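Ectonucleotide pyrophosphatase/phosphodiesterase family member 5 (Mus musculus, PDB 5VEO) probably hydrolyses phosphodiester bonds as a zinc-dependent ectoenzyme, with restricted activity on nucleotides, and here binds AMP in an inactivated form. Local coordinates at residues W103-P108 against V130-D134. The protein carries 1 engineered substitution. Sequence-based numbering, arbitrary orientation.
Sequences WEEATP and VKIHD
H133 donates two hydrogen bonds to the loop 103-108, one from its backbone and one from its ring. Its backbone N gives a bond of 2.9 Å to OE2 of E104, received on the anti side of the carboxylate, 15° out of that group's plane. Its ring donates from NE2 to the backbone O of A106, also at 2.9 Å; the donor stands above the carbonyl plane, and the bond is bent at 142°. With chi1 of -74° placing CG beside its backbone N and an extended chain beyond, E104 runs past H133 in the opposite direction. CG of E104 thereby lies over one face of the imidazole, a CH-pi contact 4.0 Å from the ring centroid, and the carboxylate plane is nearly parallel to that of the ring. Water 1 donates to OE2 of E104 and accepts from N of D134, so the same carboxylate oxygen reaches two successive backbone amides, one directly and one through the water.

The apolar half lies deeper. V130 CG1 packs over one face of the W103 indole, 3.9 Å from the centroid of its five-membered ring, while CB of W103 meets CG1 of I132 at 3.7 Å. CG2 of I132 reaches CD of P108, at the N-cap position of helix 109-115. Outside the two segments, W103 NE1 is bonded to I97 O, and Y63 of helix 58-67 meets the indole edge-to-face.

The contact thus joins two loops of the alkaline-phosphatase-like phosphodiesterase fold, before helix 109-115 and after sheet strand 120-123. NE2 carries the hydrogen of its bond, as a neutral ring can; the nearby carboxylate would probably favour a positive charge.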
ATOM      1  N   TRP A 103     -11.954  -9.838  -0.978  1.00 14.66           N
ATOM      2  CA  TRP A 103     -10.589 -10.221  -1.324  1.00 14.86           C
ATOM      3  C   TRP A 103     -10.502 -11.245  -2.449  1.00 18.70           C
ATOM      4  O   TRP A 103      -9.422 -11.435  -3.024  1.00 16.31           O
ATOM      5  CB  TRP A 103      -9.902 -10.802  -0.076  1.00 13.85           C
ATOM      6  CG  TRP A 103      -9.838  -9.818   1.042  1.00 12.05           C
ATOM      7  CD1 TRP A 103     -10.807  -9.553   1.971  1.00 15.16           C
ATOM      8  CD2 TRP A 103      -8.753  -8.938   1.329  1.00 14.45           C
ATOM      9  NE1 TRP A 103     -10.382  -8.559   2.829  1.00 14.22           N
ATOM     10  CE2 TRP A 103      -9.126  -8.158   2.445  1.00 13.23           C
ATOM     11  CE3 TRP A 103      -7.506  -8.725   0.744  1.00 14.51           C
ATOM     12  CZ2 TRP A 103      -8.280  -7.209   2.997  1.00 11.81           C
ATOM     13  CZ3 TRP A 103      -6.673  -7.774   1.285  1.00 14.12           C
ATOM     14  CH2 TRP A 103      -7.059  -7.027   2.395  1.00 13.09           C
ATOM     15  N   GLU A 104     -11.590 -11.934  -2.754  1.00 17.02           N
ATOM     16  CA  GLU A 104     -11.506 -13.162  -3.525  1.00 19.19           C
ATOM     17  C   GLU A 104     -11.571 -12.949  -5.039  1.00 17.02           C
ATOM     18  O   GLU A 104     -11.634 -13.932  -5.788  1.00 19.63           O
ATOM     19  CB  GLU A 104     -12.592 -14.118  -3.032  1.00 18.81           C
ATOM     20  CG  GLU A 104     -12.191 -14.676  -1.673  1.00 21.32           C
ATOM     21  CD  GLU A 104     -13.238 -15.521  -0.999  1.00 24.15           C
ATOM     22  OE1 GLU A 104     -14.455 -15.348  -1.260  1.00 27.07           O
ATOM     23  OE2 GLU A 104     -12.825 -16.373  -0.192  1.00 24.38           O
ATOM     24  N   GLU A 105     -11.502 -11.706  -5.524  1.00 17.26           N
ATOM     25  CA  GLU A 105     -11.299 -11.515  -6.956  1.00 16.73           C
ATOM     26  C   GLU A 105      -9.861 -11.787  -7.369  1.00 18.83           C
ATOM     27  O   GLU A 105      -9.573 -11.834  -8.571  1.00 21.15           O
ATOM     28  CB  GLU A 105     -11.744 -10.106  -7.368  1.00 16.27           C
ATOM     29  CG  GLU A 105     -13.198  -9.904  -6.996  1.00 19.38           C
ATOM     30  CD  GLU A 105     -13.777  -8.552  -7.313  1.00 23.18           C
ATOM     31  OE1 GLU A 105     -14.995  -8.393  -7.073  1.00 27.45           O
ATOM     32  OE2 GLU A 105     -13.061  -7.666  -7.803  1.00 20.06           O
ATOM     33  N   ALA A 106      -8.964 -11.989  -6.407  1.00 16.74           N
ATOM     34  CA  ALA A 106      -7.578 -12.335  -6.676  1.00 15.78           C
ATOM     35  C   ALA A 106      -7.135 -13.360  -5.646  1.00 15.29           C
ATOM     36  O   ALA A 106      -7.890 -13.724  -4.736  1.00 17.89           O
ATOM     37  CB  ALA A 106      -6.668 -11.102  -6.637  1.00 16.13           C
ATOM     38  N   THR A 107      -5.898 -13.819  -5.797  1.00 14.51           N
ATOM     39  CA  THR A 107      -5.285 -14.782  -4.885  1.00 17.42           C
ATOM     40  C   THR A 107      -3.919 -14.258  -4.461  1.00 15.74           C
ATOM     41  O   THR A 107      -3.012 -14.162  -5.313  1.00 15.51           O
ATOM     42  CB  THR A 107      -5.152 -16.146  -5.555  1.00 16.65           C
ATOM     43  OG1 THR A 107      -6.458 -16.648  -5.855  1.00 20.33           O
ATOM     44  CG2 THR A 107      -4.419 -17.128  -4.644  1.00 20.12           C
ATOM     45  N   PRO A 108      -3.714 -13.926  -3.184  1.00 13.30           N
ATOM     46  CA  PRO A 108      -2.405 -13.413  -2.762  1.00 13.97           C
ATOM     47  C   PRO A 108      -1.341 -14.497  -2.783  1.00 13.28           C
ATOM     48  O   PRO A 108      -1.618 -15.697  -2.665  1.00 14.64           O
ATOM     49  CB  PRO A 108      -2.660 -12.911  -1.337  1.00 14.06           C
ATOM     50  CG  PRO A 108      -3.793 -13.786  -0.850  1.00 14.61           C
ATOM     51  CD  PRO A 108      -4.663 -13.990  -2.057  1.00 14.27           C
ATOM     52  N   VAL A 130      -7.002 -12.351   7.130  1.00 15.00           N
ATOM     53  CA  VAL A 130      -8.312 -12.516   6.510  1.00 15.47           C
ATOM     54  C   VAL A 130      -8.351 -13.880   5.840  1.00 13.42           C
ATOM     55  O   VAL A 130      -7.388 -14.276   5.183  1.00 14.01           O
ATOM     56  CB  VAL A 130      -8.578 -11.410   5.471  1.00 14.69           C
ATOM     57  CG1 VAL A 130      -9.927 -11.613   4.757  1.00 17.02           C
ATOM     58  CG2 VAL A 130      -8.540 -10.028   6.107  1.00 15.18           C
ATOM     59  N   LYS A 131      -9.473 -14.579   5.965  1.00 17.02           N
ATOM     60  CA  LYS A 131      -9.618 -15.850   5.277  1.00 16.53           C
ATOM     61  C   LYS A 131      -9.905 -15.569   3.806  1.00 16.70           C
ATOM     62  O   LYS A 131     -10.869 -14.876   3.476  1.00 19.01           O
ATOM     63  CB  LYS A 131     -10.728 -16.694   5.904  1.00 18.68           C
ATOM     64  CG  LYS A 131     -10.842 -18.039   5.261  1.00 21.17           C
ATOM     65  CD  LYS A 131     -11.981 -18.848   5.886  1.00 30.23           C
ATOM     66  CE  LYS A 131     -11.474 -19.686   7.026  1.00 37.18           C
ATOM     67  NZ  LYS A 131     -12.520 -20.615   7.593  1.00 40.71           N
ATOM     68  N   ILE A 132      -9.051 -16.069   2.921  1.00 17.24           N
ATOM     69  CA  ILE A 132      -9.167 -15.807   1.491  1.00 16.12           C
ATOM     70  C   ILE A 132      -9.107 -17.146   0.774  1.00 17.74           C
ATOM     71  O   ILE A 132      -8.135 -17.894   0.929  1.00 17.87           O
ATOM     72  CB  ILE A 132      -8.064 -14.858   0.990  1.00 14.98           C
ATOM     73  CG1 ILE A 132      -8.111 -13.530   1.764  1.00 15.07           C
ATOM     74  CG2 ILE A 132      -8.213 -14.601  -0.506  1.00 18.31           C
ATOM     75  CD1 ILE A 132      -6.894 -12.614   1.502  1.00 14.30           C
ATOM     76  N   HIS A 133     -10.132 -17.447  -0.014  1.00 17.95           N
ATOM     77  CA  HIS A 133     -10.267 -18.764  -0.636  1.00 19.66           C
ATOM     78  C   HIS A 133     -10.049 -19.879   0.391  1.00 22.97           C
ATOM     79  O   HIS A 133      -9.343 -20.858   0.147  1.00 23.97           O
ATOM     80  CB  HIS A 133      -9.303 -18.915  -1.816  1.00 20.93           C
ATOM     81  CG  HIS A 133      -9.478 -17.877  -2.880  1.00 23.63           C
ATOM     82  ND1 HIS A 133     -10.666 -17.695  -3.554  1.00 25.38           N
ATOM     83  CD2 HIS A 133      -8.614 -16.965  -3.387  1.00 27.85           C
ATOM     84  CE1 HIS A 133     -10.527 -16.710  -4.427  1.00 26.35           C
ATOM     85  NE2 HIS A 133      -9.291 -16.256  -4.350  1.00 27.47           N
ATOM     86  N   ASP A 134     -10.665 -19.710   1.558  1.00 22.27           N
ATOM     87  CA  ASP A 134     -10.607 -20.661   2.671  1.00 22.08           C
ATOM     88  C   ASP A 134      -9.201 -20.855   3.236  1.00 23.32           C
ATOM     89  O   ASP A 134      -8.931 -21.871   3.887  1.00 24.52           O
ATOM     90  CB  ASP A 134     -11.186 -22.028   2.271  1.00 25.01           C
ATOM     91  CG  ASP A 134     -12.691 -22.009   2.157  1.00 35.05           C
ATOM     92  OD1 ASP A 134     -13.314 -21.025   2.596  1.00 39.73           O
ATOM     93  OD2 ASP A 134     -13.262 -22.994   1.643  1.00 42.29           O
TER
HETATM   94  O   HOH W   1     -12.659 -17.836   2.204  1.00 30.53           O